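Local coordinates for hypothetical protein jhp0584 (Helicobacter pylori J99, PDB 4R7K) that is of unknown function but belongs to the SRPBCC family, whose helix-grip domains commonly enclose a hydrophobic ligand-binding pocket between a curved sheet and a long helix, at residues Thr42-Ser47 with Glu157-Val162; Lys72-Ser77 with His179-Asp184; Asp116-Leu121 with Ala140-Lys145; Ala122-Asn127 with Tyr134-His139. All coordinates share one frame; numbering follows the deposited sequence.

Contact 1 of 4, residues Thr42-Ser47 with Glu157-Val162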
loop_
_atom_site.group_PDB
_atom_site.type_symbol
_atom_site.label_atom_id
_atom_site.label_comp_id
_atom_site.label_asym_id
_atom_site.label_seq_id
_atom_site.Cartn_x
_atom_site.Cartn_y
_atom_site.Cartn_z
ATOM N N THR A 42 1.961 -14.062 20.068
ATOM C CA THR A 42 0.594 -13.570 19.877
ATOM C C THR A 42 0.099 -13.858 18.436
ATOM O O THR A 42 0.645 -14.735 17.736
ATOM C CB THR A 42 0.486 -12.090 20.237
ATOM O OG1 THR A 42 1.328 -11.334 19.382
ATOM C CG2 THR A 42 0.897 -11.854 21.686
ATOM N N ASP A 43 -0.906 -13.125 17.981
ATOM C CA ASP A 43 -1.567 -13.420 16.700
ATOM C C ASP A 43 -1.103 -12.546 15.557
ATOM O O ASP A 43 -1.279 -12.910 14.401
ATOM C CB ASP A 43 -3.087 -13.315 16.892
ATOM C CG ASP A 43 -3.629 -14.399 17.850
ATOM O OD1 ASP A 43 -3.281 -15.581 17.650
ATOM O OD2 ASP A 43 -4.389 -14.065 18.798
ATOM N N ASN A 44 -0.501 -11.403 15.878
ATOM C CA ASN A 44 0.061 -10.528 14.870
ATOM C C ASN A 44 1.135 -9.665 15.529
ATOM O O ASN A 44 1.007 -9.284 16.714
ATOM C CB ASN A 44 -1.030 -9.673 14.243
ATOM C CG ASN A 44 -0.579 -8.939 12.985
ATOM O OD1 ASN A 44 0.300 -9.395 12.245
ATOM N ND2 ASN A 44 -1.224 -7.809 12.712
ATOM N N PHE A 45 2.180 -9.370 14.750
ATOM C CA PHE A 45 3.292 -8.567 15.155
ATOM C C PHE A 45 3.629 -7.630 14.011
ATOM O O PHE A 45 3.749 -8.041 12.851
ATOM C CB PHE A 45 4.477 -9.445 15.542
ATOM C CG PHE A 45 5.747 -8.675 15.788
ATOM C CD1 PHE A 45 5.830 -7.776 16.846
ATOM C CD2 PHE A 45 6.834 -8.822 14.949
ATOM C CE1 PHE A 45 6.990 -7.071 17.087
ATOM C CE2 PHE A 45 7.993 -8.076 15.160
ATOM C CZ PHE A 45 8.074 -7.224 16.241
ATOM N N VAL A 46 3.746 -6.352 14.341
ATOM C CA VAL A 46 4.042 -5.321 13.358
ATOM C C VAL A 46 5.262 -4.539 13.839
ATOM O O VAL A 46 5.341 -4.229 15.023
ATOM C CB VAL A 46 2.862 -4.347 13.278
ATOM C CG1 VAL A 46 3.031 -3.399 12.113
ATOM C CG2 VAL A 46 1.552 -5.118 13.173
ATOM N N SER A 47 6.209 -4.251 12.937
ATOM C CA SER A 47 7.388 -3.456 13.274
ATOM C C SER A 47 7.674 -2.423 12.192
ATOM O O SER A 47 7.724 -2.750 10.993
ATOM C CB SER A 47 8.604 -4.398 13.467
ATOM O OG SER A 47 9.759 -3.680 13.863
ATOM N N GLU A 157 3.938 -3.323 17.513
ATOM C CA GLU A 157 2.671 -3.671 18.124
ATOM C C GLU A 157 2.468 -5.189 18.040
ATOM O O GLU A 157 2.715 -5.820 16.985
ATOM C CB GLU A 157 1.486 -2.979 17.410
ATOM C CG GLU A 157 0.127 -3.288 18.016
ATOM C CD GLU A 157 -1.010 -2.376 17.509
ATOM O OE1 GLU A 157 -2.103 -2.903 17.258
ATOM O OE2 GLU A 157 -0.821 -1.145 17.331
ATOM N N SER A 158 1.966 -5.726 19.141
ATOM C CA SER A 158 1.643 -7.138 19.294
ATOM C C SER A 158 0.136 -7.182 19.535
ATOM O O SER A 158 -0.384 -6.429 20.380
ATOM C CB SER A 158 2.431 -7.686 20.503
ATOM O OG SER A 158 2.168 -9.066 20.739
ATOM N N GLN A 159 -0.557 -8.083 18.846
ATOM C CA GLN A 159 -1.998 -8.138 18.863
ATOM C C GLN A 159 -2.506 -9.558 19.142
ATOM O O GLN A 159 -1.935 -10.555 18.640
ATOM C CB GLN A 159 -2.555 -7.705 17.505
ATOM C CG GLN A 159 -2.076 -6.371 16.974
ATOM C CD GLN A 159 -2.704 -6.009 15.610
ATOM O OE1 GLN A 159 -2.917 -6.864 14.764
ATOM N NE2 GLN A 159 -2.985 -4.725 15.407
ATOM N N SER A 160 -3.589 -9.635 19.895
ATOM C CA SER A 160 -4.217 -10.913 20.210
ATOM C C SER A 160 -5.727 -10.875 19.941
ATOM O O SER A 160 -6.410 -9.897 20.266
ATOM C CB SER A 160 -3.973 -11.287 21.668
ATOM O OG SER A 160 -2.580 -11.487 21.890
ATOM N N GLY A 161 -6.243 -11.974 19.404
ATOM C CA GLY A 161 -7.665 -12.106 19.117
ATOM C C GLY A 161 -7.860 -12.581 17.703
ATOM O O GLY A 161 -6.915 -12.551 16.891
ATOM N N VAL A 162 -9.083 -13.008 17.401
ATOM C CA VAL A 162 -9.389 -13.523 16.077
ATOM C C VAL A 162 -9.191 -12.470 14.983
ATOM O O VAL A 162 -8.723 -12.809 13.918
ATOM C CB VAL A 162 -10.797 -14.160 16.007
ATOM C CG1 VAL A 162 -11.178 -14.467 14.569
ATOM C CG2 VAL A 162 -10.847 -15.440 16.826
HETATM O O HOH W 1 -2.633 -13.995 21.230
#

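Contact 2 of 4, residues Lys72-Ser77 with His179-Asp184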
loop_
_atom_site.group_PDB
_atom_site.type_symbol
_atom_site.label_atom_id
_atom_site.label_comp_id
_atom_site.label_asym_id
_atom_site.label_seq_id
_atom_site.Cartn_x
_atom_site.Cartn_y
_atom_site.Cartn_z
ATOM N N LYS A 72 -3.464 15.866 13.655
ATOM C CA LYS A 72 -2.921 16.875 12.776
ATOM C C LYS A 72 -1.862 16.329 11.837
ATOM O O LYS A 72 -1.650 16.892 10.777
ATOM C CB LYS A 72 -2.391 18.020 13.630
ATOM C CG LYS A 72 -3.482 18.566 14.550
ATOM C CD LYS A 72 -2.981 19.632 15.491
ATOM C CE LYS A 72 -4.159 20.426 16.027
ATOM N NZ LYS A 72 -3.713 21.410 17.037
ATOM N N TYR A 73 -1.222 15.208 12.180
ATOM C CA TYR A 73 -0.179 14.682 11.322
ATOM C C TYR A 73 -0.342 13.239 10.893
ATOM O O TYR A 73 0.367 12.796 10.005
ATOM C CB TYR A 73 1.191 14.857 11.994
ATOM C CG TYR A 73 1.439 14.054 13.258
ATOM C CD1 TYR A 73 1.737 12.680 13.198
ATOM C CD2 TYR A 73 1.487 14.673 14.496
ATOM C CE1 TYR A 73 2.016 11.963 14.346
ATOM C CE2 TYR A 73 1.765 13.971 15.649
ATOM C CZ TYR A 73 2.040 12.609 15.567
ATOM O OH TYR A 73 2.311 11.888 16.673
ATOM N N TYR A 74 -1.259 12.507 11.517
ATOM C CA TYR A 74 -1.471 11.105 11.196
ATOM C C TYR A 74 -2.929 10.973 10.803
ATOM O O TYR A 74 -3.831 10.905 11.652
ATOM C CB TYR A 74 -1.083 10.223 12.381
ATOM C CG TYR A 74 -1.394 8.765 12.181
ATOM C CD1 TYR A 74 -1.066 8.121 10.985
ATOM C CD2 TYR A 74 -1.932 7.992 13.203
ATOM C CE1 TYR A 74 -1.338 6.769 10.799
ATOM C CE2 TYR A 74 -2.218 6.633 13.018
ATOM C CZ TYR A 74 -1.906 6.027 11.827
ATOM O OH TYR A 74 -2.175 4.682 11.627
ATOM N N LYS A 75 -3.153 10.922 9.494
ATOM C CA LYS A 75 -4.512 11.010 8.966
ATOM C C LYS A 75 -5.403 9.816 9.170
ATOM O O LYS A 75 -6.578 9.886 8.865
ATOM C CB LYS A 75 -4.487 11.471 7.506
ATOM C CG LYS A 75 -3.858 12.849 7.342
ATOM C CD LYS A 75 -4.595 13.886 8.170
ATOM C CE LYS A 75 -3.949 15.259 8.111
ATOM N NZ LYS A 75 -4.689 16.199 9.005
ATOM N N ASN A 76 -4.856 8.710 9.676
ATOM C CA ASN A 76 -5.681 7.531 10.046
ATOM C C ASN A 76 -6.271 7.645 11.434
ATOM O O ASN A 76 -7.006 6.759 11.873
ATOM C CB ASN A 76 -4.859 6.248 10.060
ATOM C CG ASN A 76 -4.443 5.823 8.696
ATOM O OD1 ASN A 76 -5.078 6.175 7.716
ATOM N ND2 ASN A 76 -3.373 5.058 8.616
ATOM N N SER A 77 -5.937 8.709 12.142
ATOM C CA SER A 77 -6.423 8.876 13.515
ATOM C C SER A 77 -7.408 10.045 13.534
ATOM O O SER A 77 -7.307 10.989 12.722
ATOM C CB SER A 77 -5.285 9.104 14.520
ATOM O OG SER A 77 -4.614 10.321 14.271
ATOM N N HIS A 179 1.071 2.162 10.294
ATOM C CA HIS A 179 2.095 2.581 11.240
ATOM C C HIS A 179 3.229 3.328 10.586
ATOM O O HIS A 179 3.792 4.287 11.178
ATOM C CB HIS A 179 2.570 1.408 12.042
ATOM C CG HIS A 179 1.612 1.025 13.120
ATOM N ND1 HIS A 179 1.960 0.193 14.156
ATOM C CD2 HIS A 179 0.361 1.472 13.394
ATOM C CE1 HIS A 179 0.923 0.051 14.967
ATOM N NE2 HIS A 179 -0.050 0.839 14.542
ATOM N N GLN A 180 3.539 2.967 9.348
ATOM C CA GLN A 180 4.557 3.714 8.618
ATOM C C GLN A 180 4.081 5.139 8.430
ATOM O O GLN A 180 4.885 6.090 8.476
ATOM C CB GLN A 180 4.831 3.099 7.259
ATOM C CG GLN A 180 6.096 3.630 6.632
ATOM C CD GLN A 180 7.361 3.238 7.392
ATOM O OE1 GLN A 180 7.439 2.183 8.049
ATOM N NE2 GLN A 180 8.385 4.059 7.254
ATOM N N ALA A 181 2.790 5.288 8.131
ATOM C CA ALA A 181 2.212 6.627 7.956
ATOM C C ALA A 181 2.277 7.439 9.252
ATOM O O ALA A 181 2.450 8.660 9.213
ATOM C CB ALA A 181 0.770 6.548 7.442
ATOM N N TRP A 182 2.128 6.760 10.394
ATOM C CA TRP A 182 2.200 7.415 11.703
ATOM C C TRP A 182 3.614 7.958 11.857
ATOM O O TRP A 182 3.792 9.139 12.162
ATOM C CB TRP A 182 1.932 6.446 12.862
ATOM C CG TRP A 182 1.552 7.138 14.170
ATOM C CD1 TRP A 182 2.020 8.335 14.634
ATOM C CD2 TRP A 182 0.716 6.605 15.217
ATOM N NE1 TRP A 182 1.454 8.627 15.851
ATOM C CE2 TRP A 182 0.651 7.581 16.233
ATOM C CE3 TRP A 182 -0.050 5.427 15.355
ATOM C CZ2 TRP A 182 -0.108 7.406 17.393
ATOM C CZ3 TRP A 182 -0.818 5.262 16.515
ATOM C CH2 TRP A 182 -0.846 6.246 17.503
ATOM N N LEU A 183 4.619 7.116 11.598
ATOM C CA LEU A 183 6.015 7.551 11.716
ATOM C C LEU A 183 6.370 8.652 10.734
ATOM O O LEU A 183 7.013 9.626 11.116
ATOM C CB LEU A 183 7.010 6.394 11.525
ATOM C CG LEU A 183 6.948 5.218 12.494
ATOM C CD1 LEU A 183 8.045 4.265 12.161
ATOM C CD2 LEU A 183 7.149 5.673 13.929
ATOM N N ASP A 184 5.936 8.525 9.471
ATOM C CA ASP A 184 6.293 9.531 8.476
ATOM C C ASP A 184 5.647 10.864 8.850
ATOM O O ASP A 184 6.256 11.924 8.672
ATOM C CB ASP A 184 5.887 9.097 7.076
ATOM C CG ASP A 184 6.715 7.896 6.555
ATOM O OD1 ASP A 184 7.800 7.582 7.095
ATOM O OD2 ASP A 184 6.261 7.289 5.581
#

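Contact 3 of 4, residues Asp116-Leu121 with Ala140-Lys145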
loop_
_atom_site.group_PDB
_atom_site.type_symbol
_atom_site.label_atom_id
_atom_site.label_comp_id
_atom_site.label_asym_id
_atom_site.label_seq_id
_atom_site.Cartn_x
_atom_site.Cartn_y
_atom_site.Cartn_z
ATOM N N ASP A 116 16.868 11.809 29.224
ATOM C CA ASP A 116 17.427 12.858 28.350
ATOM C C ASP A 116 17.573 12.421 26.889
ATOM O O ASP A 116 17.488 13.234 26.000
ATOM C CB ASP A 116 18.829 13.292 28.830
ATOM C CG ASP A 116 18.798 14.086 30.127
ATOM O OD1 ASP A 116 17.702 14.491 30.561
ATOM O OD2 ASP A 116 19.885 14.333 30.700
ATOM N N ALA A 117 17.824 11.146 26.645
ATOM C CA ALA A 117 18.060 10.704 25.274
ATOM C C ALA A 117 17.265 9.490 24.799
ATOM O O ALA A 117 17.535 8.986 23.737
ATOM C CB ALA A 117 19.538 10.442 25.085
ATOM N N ILE A 118 16.291 9.056 25.572
ATOM C CA ILE A 118 15.479 7.918 25.194
ATOM C C ILE A 118 14.124 7.931 25.889
ATOM O O ILE A 118 14.000 8.242 27.097
ATOM C CB ILE A 118 16.219 6.591 25.461
ATOM C CG1 ILE A 118 15.310 5.420 25.100
ATOM C CG2 ILE A 118 16.699 6.544 26.896
ATOM C CD1 ILE A 118 15.958 4.043 25.087
ATOM N N LEU A 119 13.099 7.643 25.091
ATOM C CA LEU A 119 11.752 7.518 25.563
ATOM C C LEU A 119 11.285 6.107 25.297
ATOM O O LEU A 119 11.428 5.592 24.193
ATOM C CB LEU A 119 10.790 8.457 24.806
ATOM C CG LEU A 119 9.294 8.175 25.048
ATOM C CD1 LEU A 119 8.948 8.472 26.486
ATOM C CD2 LEU A 119 8.382 8.993 24.126
ATOM N N ARG A 120 10.683 5.508 26.302
ATOM C CA ARG A 120 9.965 4.257 26.172
ATOM C C ARG A 120 8.522 4.517 26.569
ATOM O O ARG A 120 8.224 4.957 27.695
ATOM C CB ARG A 120 10.580 3.195 27.050
ATOM C CG ARG A 120 11.952 2.749 26.556
ATOM C CD ARG A 120 12.656 1.938 27.652
ATOM N NE ARG A 120 13.968 1.452 27.239
ATOM C CZ ARG A 120 14.155 0.347 26.536
ATOM N NH1 ARG A 120 13.122 -0.359 26.115
ATOM N NH2 ARG A 120 15.368 -0.027 26.216
ATOM N N LEU A 121 7.614 4.236 25.654
ATOM C CA LEU A 121 6.207 4.502 25.887
ATOM C C LEU A 121 5.389 3.367 25.292
ATOM O O LEU A 121 5.675 2.908 24.202
ATOM C CB LEU A 121 5.805 5.814 25.203
ATOM C CG LEU A 121 4.297 6.133 25.126
ATOM C CD1 LEU A 121 3.811 6.480 26.515
ATOM C CD2 LEU A 121 4.090 7.331 24.209
ATOM N N ALA A 140 3.952 -0.371 21.443
ATOM C CA ALA A 140 5.106 0.181 22.126
ATOM C C ALA A 140 5.901 1.062 21.193
ATOM O O ALA A 140 5.918 0.871 19.938
ATOM C CB ALA A 140 5.978 -0.937 22.651
ATOM N N TRP A 141 6.581 2.003 21.814
ATOM C CA TRP A 141 7.367 2.971 21.119
ATOM C C TRP A 141 8.682 3.153 21.818
ATOM O O TRP A 141 8.759 3.137 23.079
ATOM C CB TRP A 141 6.658 4.343 21.114
ATOM C CG TRP A 141 5.340 4.444 20.420
ATOM C CD1 TRP A 141 4.127 4.033 20.904
ATOM C CD2 TRP A 141 5.075 5.059 19.149
ATOM N NE1 TRP A 141 3.131 4.344 20.001
ATOM C CE2 TRP A 141 3.685 4.971 18.920
ATOM C CE3 TRP A 141 5.878 5.700 18.187
ATOM C CZ2 TRP A 141 3.093 5.444 17.752
ATOM C CZ3 TRP A 141 5.284 6.154 17.012
ATOM C CH2 TRP A 141 3.909 6.055 16.820
ATOM N N LEU A 142 9.712 3.392 21.011
ATOM C CA LEU A 142 11.039 3.703 21.499
ATOM C C LEU A 142 11.598 4.805 20.628
ATOM O O LEU A 142 11.808 4.607 19.420
ATOM C CB LEU A 142 11.937 2.468 21.452
ATOM C CG LEU A 142 13.227 2.555 22.291
ATOM C CD1 LEU A 142 13.770 1.139 22.511
ATOM C CD2 LEU A 142 14.236 3.436 21.571
ATOM N N VAL A 143 11.807 5.972 21.235
ATOM C CA VAL A 143 12.362 7.144 20.550
ATOM C C VAL A 143 13.722 7.398 21.200
ATOM O O VAL A 143 13.795 7.492 22.428
ATOM C CB VAL A 143 11.471 8.403 20.732
ATOM C CG1 VAL A 143 12.070 9.590 19.962
ATOM C CG2 VAL A 143 10.047 8.181 20.228
ATOM N N GLU A 144 14.793 7.494 20.399
ATOM C CA GLU A 144 16.104 7.756 20.947
ATOM C C GLU A 144 17.038 8.547 20.064
ATOM O O GLU A 144 16.957 8.537 18.821
ATOM C CB GLU A 144 16.815 6.458 21.373
ATOM C CG GLU A 144 17.133 5.515 20.246
ATOM C CD GLU A 144 17.887 4.276 20.723
ATOM O OE1 GLU A 144 18.542 4.355 21.797
ATOM O OE2 GLU A 144 17.842 3.231 20.021
ATOM N N LYS A 145 17.915 9.270 20.740
ATOM C CA LYS A 145 18.981 10.013 20.098
ATOM C C LYS A 145 20.104 9.049 19.699
ATOM O O LYS A 145 20.504 8.183 20.506
ATOM C CB LYS A 145 19.585 10.979 21.098
ATOM C CG LYS A 145 18.699 12.086 21.596
ATOM C CD LYS A 145 19.564 12.982 22.500
ATOM C CE LYS A 145 18.872 14.229 22.964
ATOM N NZ LYS A 145 18.691 15.162 21.827
#

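Contact 4 of 4, residues Ala122-Asn127 with Tyr134-His139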
loop_
_atom_site.group_PDB
_atom_site.type_symbol
_atom_site.label_atom_id
_atom_site.label_comp_id
_atom_site.label_asym_id
_atom_site.label_seq_id
_atom_site.Cartn_x
_atom_site.Cartn_y
_atom_site.Cartn_z
ATOM N N ALA A 122 4.431 2.850 26.050
ATOM C CA ALA A 122 3.569 1.808 25.509
ATOM C C ALA A 122 2.189 1.857 26.128
ATOM O O ALA A 122 2.038 2.252 27.289
ATOM C CB ALA A 122 4.186 0.426 25.722
ATOM N N TRP A 123 1.187 1.480 25.340
ATOM C CA TRP A 123 -0.173 1.341 25.824
ATOM C C TRP A 123 -0.802 0.033 25.378
ATOM O O TRP A 123 -0.473 -0.524 24.285
ATOM C CB TRP A 123 -1.054 2.488 25.378
ATOM C CG TRP A 123 -1.230 2.667 23.888
ATOM C CD1 TRP A 123 -2.072 1.972 23.072
ATOM C CD2 TRP A 123 -0.617 3.666 23.074
ATOM N NE1 TRP A 123 -1.982 2.438 21.803
ATOM C CE2 TRP A 123 -1.112 3.501 21.776
ATOM C CE3 TRP A 123 0.312 4.685 23.326
ATOM C CZ2 TRP A 123 -0.671 4.280 20.698
ATOM C CZ3 TRP A 123 0.735 5.475 22.264
ATOM C CH2 TRP A 123 0.228 5.282 20.971
ATOM N N ARG A 124 -1.705 -0.457 26.227
ATOM C CA ARG A 124 -2.526 -1.599 25.913
ATOM C C ARG A 124 -3.786 -0.995 25.335
ATOM O O ARG A 124 -4.288 0.024 25.832
ATOM C CB ARG A 124 -2.808 -2.448 27.147
ATOM C CG ARG A 124 -3.579 -3.739 26.847
ATOM C CD ARG A 124 -3.678 -4.634 28.071
ATOM N NE ARG A 124 -4.280 -3.930 29.194
ATOM C CZ ARG A 124 -5.585 -3.893 29.465
ATOM N NH1 ARG A 124 -6.019 -3.202 30.512
ATOM N NH2 ARG A 124 -6.458 -4.524 28.694
ATOM N N GLY A 125 -4.293 -1.579 24.273
ATOM C CA GLY A 125 -5.500 -1.088 23.626
ATOM C C GLY A 125 -6.457 -2.234 23.416
ATOM O O GLY A 125 -6.032 -3.374 23.318
ATOM N N TRP A 126 -7.750 -1.922 23.361
ATOM C CA TRP A 126 -8.773 -2.923 23.183
ATOM C C TRP A 126 -10.046 -2.293 22.647
ATOM O O TRP A 126 -10.233 -1.060 22.681
ATOM C CB TRP A 126 -9.089 -3.627 24.513
ATOM C CG TRP A 126 -9.632 -2.712 25.633
ATOM C CD1 TRP A 126 -10.930 -2.495 25.963
ATOM C CD2 TRP A 126 -8.851 -1.943 26.554
ATOM N NE1 TRP A 126 -11.015 -1.612 27.024
ATOM C CE2 TRP A 126 -9.743 -1.266 27.401
ATOM C CE3 TRP A 126 -7.477 -1.739 26.720
ATOM C CZ2 TRP A 126 -9.307 -0.406 28.402
ATOM C CZ3 TRP A 126 -7.044 -0.894 27.723
ATOM C CH2 TRP A 126 -7.960 -0.231 28.551
ATOM N N ASN A 127 -10.921 -3.141 22.133
ATOM C CA ASN A 127 -12.233 -2.681 21.691
ATOM C C ASN A 127 -13.251 -3.235 22.668
ATOM O O ASN A 127 -12.912 -4.068 23.510
ATOM C CB ASN A 127 -12.539 -3.082 20.241
ATOM C CG ASN A 127 -12.494 -4.587 20.013
ATOM O OD1 ASN A 127 -12.506 -5.377 20.959
ATOM N ND2 ASN A 127 -12.449 -4.993 18.739
ATOM N N TYR A 134 -13.473 -9.439 19.323
ATOM C CA TYR A 134 -12.642 -8.858 20.371
ATOM C C TYR A 134 -11.174 -8.821 19.949
ATOM O O TYR A 134 -10.625 -9.825 19.523
ATOM C CB TYR A 134 -12.759 -9.624 21.676
ATOM C CG TYR A 134 -11.876 -9.038 22.753
ATOM C CD1 TYR A 134 -12.180 -7.795 23.313
ATOM C CD2 TYR A 134 -10.742 -9.703 23.211
ATOM C CE1 TYR A 134 -11.398 -7.228 24.296
ATOM C CE2 TYR A 134 -9.945 -9.135 24.208
ATOM C CZ TYR A 134 -10.285 -7.892 24.740
ATOM O OH TYR A 134 -9.545 -7.287 25.722
ATOM N N LEU A 135 -10.558 -7.659 20.086
ATOM C CA LEU A 135 -9.145 -7.433 19.731
ATOM C C LEU A 135 -8.456 -6.712 20.878
ATOM O O LEU A 135 -8.982 -5.734 21.394
ATOM C CB LEU A 135 -9.043 -6.567 18.487
ATOM C CG LEU A 135 -7.655 -6.220 17.973
ATOM C CD1 LEU A 135 -6.882 -7.485 17.668
ATOM C CD2 LEU A 135 -7.719 -5.340 16.726
ATOM N N GLU A 136 -7.292 -7.207 21.289
ATOM C CA GLU A 136 -6.514 -6.559 22.340
ATOM C C GLU A 136 -5.111 -6.433 21.812
ATOM O O GLU A 136 -4.606 -7.385 21.240
ATOM C CB GLU A 136 -6.548 -7.361 23.646
ATOM C CG GLU A 136 -5.974 -6.616 24.835
ATOM C CD GLU A 136 -5.983 -7.446 26.112
ATOM O OE1 GLU A 136 -6.192 -8.658 26.024
ATOM O OE2 GLU A 136 -5.759 -6.893 27.197
ATOM N N VAL A 137 -4.495 -5.258 21.993
ATOM C CA VAL A 137 -3.137 -4.997 21.497
ATOM C C VAL A 137 -2.224 -4.326 22.549
ATOM O O VAL A 137 -2.710 -3.782 23.547
ATOM C CB VAL A 137 -3.174 -4.106 20.232
ATOM C CG1 VAL A 137 -4.209 -4.649 19.237
ATOM C CG2 VAL A 137 -3.500 -2.630 20.545
ATOM N N TYR A 138 -0.921 -4.378 22.302
ATOM C CA TYR A 138 0.087 -3.686 23.118
ATOM C C TYR A 138 0.955 -2.963 22.108
ATOM O O TYR A 138 1.631 -3.603 21.291
ATOM C CB TYR A 138 0.881 -4.670 23.945
ATOM C CG TYR A 138 1.836 -4.045 24.951
ATOM C CD1 TYR A 138 1.422 -3.738 26.246
ATOM C CD2 TYR A 138 3.165 -3.834 24.639
ATOM C CE1 TYR A 138 2.307 -3.188 27.170
ATOM C CE2 TYR A 138 4.042 -3.260 25.560
ATOM C CZ TYR A 138 3.617 -2.953 26.817
ATOM O OH TYR A 138 4.523 -2.408 27.720
ATOM N N HIS A 139 0.891 -1.640 22.099
ATOM C CA HIS A 139 1.602 -0.836 21.111
ATOM C C HIS A 139 2.718 -0.066 21.810
ATOM O O HIS A 139 2.471 0.766 22.658
ATOM C CB HIS A 139 0.615 0.135 20.527
ATOM C CG HIS A 139 1.142 0.947 19.395
ATOM N ND1 HIS A 139 0.314 1.680 18.575
ATOM C CD2 HIS A 139 2.383 1.049 18.864
ATOM C CE1 HIS A 139 1.041 2.287 17.654
ATOM N NE2 HIS A 139 2.299 1.920 17.809
HETATM O O HOH W 2 -2.346 1.548 18.700
#

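Contact 1 of 4, residues Thr42-Ser47 with Glu157-Val162
Strands 44-47 and 157-160 run antiparallel, their axes 4.8 Å apart at closest approach and at 164°. Val46 and Glu157 form a hydrogen-bonded pair, Phe45 and Ser158 a non-hydrogen-bonded one. At the start of the first strand the register slips: Asp43 and Asn44 both face Gln159, a classic beta bulge, and Gln159 O accepts from Asp43 N at 2.8 Å and from Asn44 N at 3.2 Å. On one face the amides of Asn44 and Gln159 lie side by side with their planes 60° apart; Asn44 ND2 reaches Gln159 OE1 at 2.8 Å, from above the carbonyl plane. Gln159 NE2 in turn donates to Glu157 OE1 at 2.7 Å, so both ends of this buried amide are gripped. Beyond the bulge, Gly161 N, at the N-cap position of the next helix, points almost straight at Asp43 OD2 (2.9 Å), and a water links that same oxygen to Ser160 OG. Thr42, just before the strand, brings OG1 to 2.8 Å from Ser158 OG, which is hydrogen-bonded to Trp37 O. Helix 162-169 packs on Asp43, Asn44 and Gln159, helix 174-190 covers Val46 and Glu157, and strand 136-146 flanks strand 150-160 in the sheet.

Contact 2 of 4, residues Lys72-Ser77 with His179-Asp184
Tyr73, Tyr74 and Trp182 form an aromatic cluster where the end of helix 70-73 meets helix 174-190, the long C-terminal helix that packs on the sheet, consistent with the helix-grip fold of the SRPBCC family. The stacking is between Tyr74 and Trp182: the Tyr74 ring lies in an offset stack on the five-membered ring of Trp182, centroids 4.4 Å apart and planes at 16°. A CH-pi contact reinforces it, with Trp182 CB 3.8 Å from the Tyr74 ring centroid and nearly above it. With CG turned away from the backbone N (chi1 175°), the Tyr74 ring is laid flat against Trp182. Ala181 CB touches the same ring at CE1. Tyr73 meets the indole rim to rim.

The polar contacts lie around the rings. Tyr74 opens a type I turn, and its O accepts from both Ser77 N and Ser77 OG. Tyr73 OH bonds to His63 O; at the edge of the indole, Trp182 NE1 makes a weak, 3.5 Å hydrogen bond to this same Tyr73 OH.

Contact 3 of 4, residues Asp116-Leu121 with Ala140-Lys145
Leu119 and Val143 face each other toward the open end of the beta hairpin formed by strands 118-126 and 136-146, away from its connecting loop, their CB atoms 4.1 Å apart. Leu121 and Trp141 follow on the same face, which helix 57-65 covers through Val61, Val60 and Leu64. Both are hydrogen-bonded pairs: Leu119 N to Val143 O is 2.8 Å and nearly straight (170°), while Trp141 N to Leu121 O is shorter but more bent. This carbonyl oxygen also lies at the edge of the indole, beside CB and CD1. The strands run almost exactly antiparallel, at 176°.

On the other face Leu142 is the apolar link between two partners, one on each branch. Its CD2 meets Ile118 CD1 at 4.0 Å; its CD1 sits over one face of the Arg120 guanidinium, toward the rim. Arg120 extends from CG to NE alongside Leu142, and its NH1 bonds to Ala30 O. Glu144 runs beside Ile118 in the same direction; its carboxylate is taken up by Arg152 and Asn29.

At the exposed end, Lys145 N closes the ladder on Ala117 O at 3.0 Å. The lysine chain folds over Ala117, with CD 3.6 Å from Ala117 CB, and stays extended as far as CE, which lies 3.5 Å from Asp116 O.

Contact 4 of 4, residues Ala122-Asn127 with Tyr134-His139
Trp123 and His139 make the tightly packed, buried end of this contact. They lie side by side, pointing the same way; His139 CB sits over one face of the indole, 4.0 Å from the centroid of its five-membered ring, and His139 ND1 is 3.5 Å from Trp123 CZ2. The ring planes stand 60° apart. A water ties the polar edges together, 3.2 Å from Trp123 NE1, which donates to it, and 2.7 Å from His139 ND1, while His139 NE2 bonds to Thr155. On the opposite face Ala122 CB rests against Tyr138, 3.5 Å from its OH. The hairpin of strands 118-126 and 136-146 continues outward through Gly125 and Val137, joined by Gly125 N to Val137 O and Val137 N to Gly125 O, both 2.8 Å; Val137 CG2 lies against the backbone of Gly125.

Farther out, the partly exposed side is held mainly by polar groups. Arg124, bent at chi3 (56°), brings NH2 to Glu136 OE2 at 2.9 Å in a salt bridge, guanidinium and carboxylate planes 81° apart, with Trp126 CZ3 over one guanidinium face; Arg124 NE pairs with Glu110 in a second salt bridge. Toward the connecting loop Asn127 N bonds only weakly to Leu135 O, but Asn127 OD1 accepts from Leu135 N, and Asn127 ND2 donates to Glu133 O.

Overall arrangement
From the N terminus, strand 44-53 forms an edge of the sheet and pairs with strand 150-160, about a hundred residues later; contact 1 closes this long loop, enclosing contacts 3 and 4. Residues 72-77 come next, and their partner helix 174-190 arrives last, so contact 2 also spans the hairpin but crosses contact 1, their segments alternating. Contacts 3 and 4 zip the same hairpin, the shorter loop of contact 4 lying within that of contact 3. Contact 1 adjoins contact 4 through backbone bonds from strand 150-160 to strand 136-146. Contact 2 meets all three others: His179 touches Glu157 and His139, and Trp182 meets Trp141 and Trp123, joining helix to sheet.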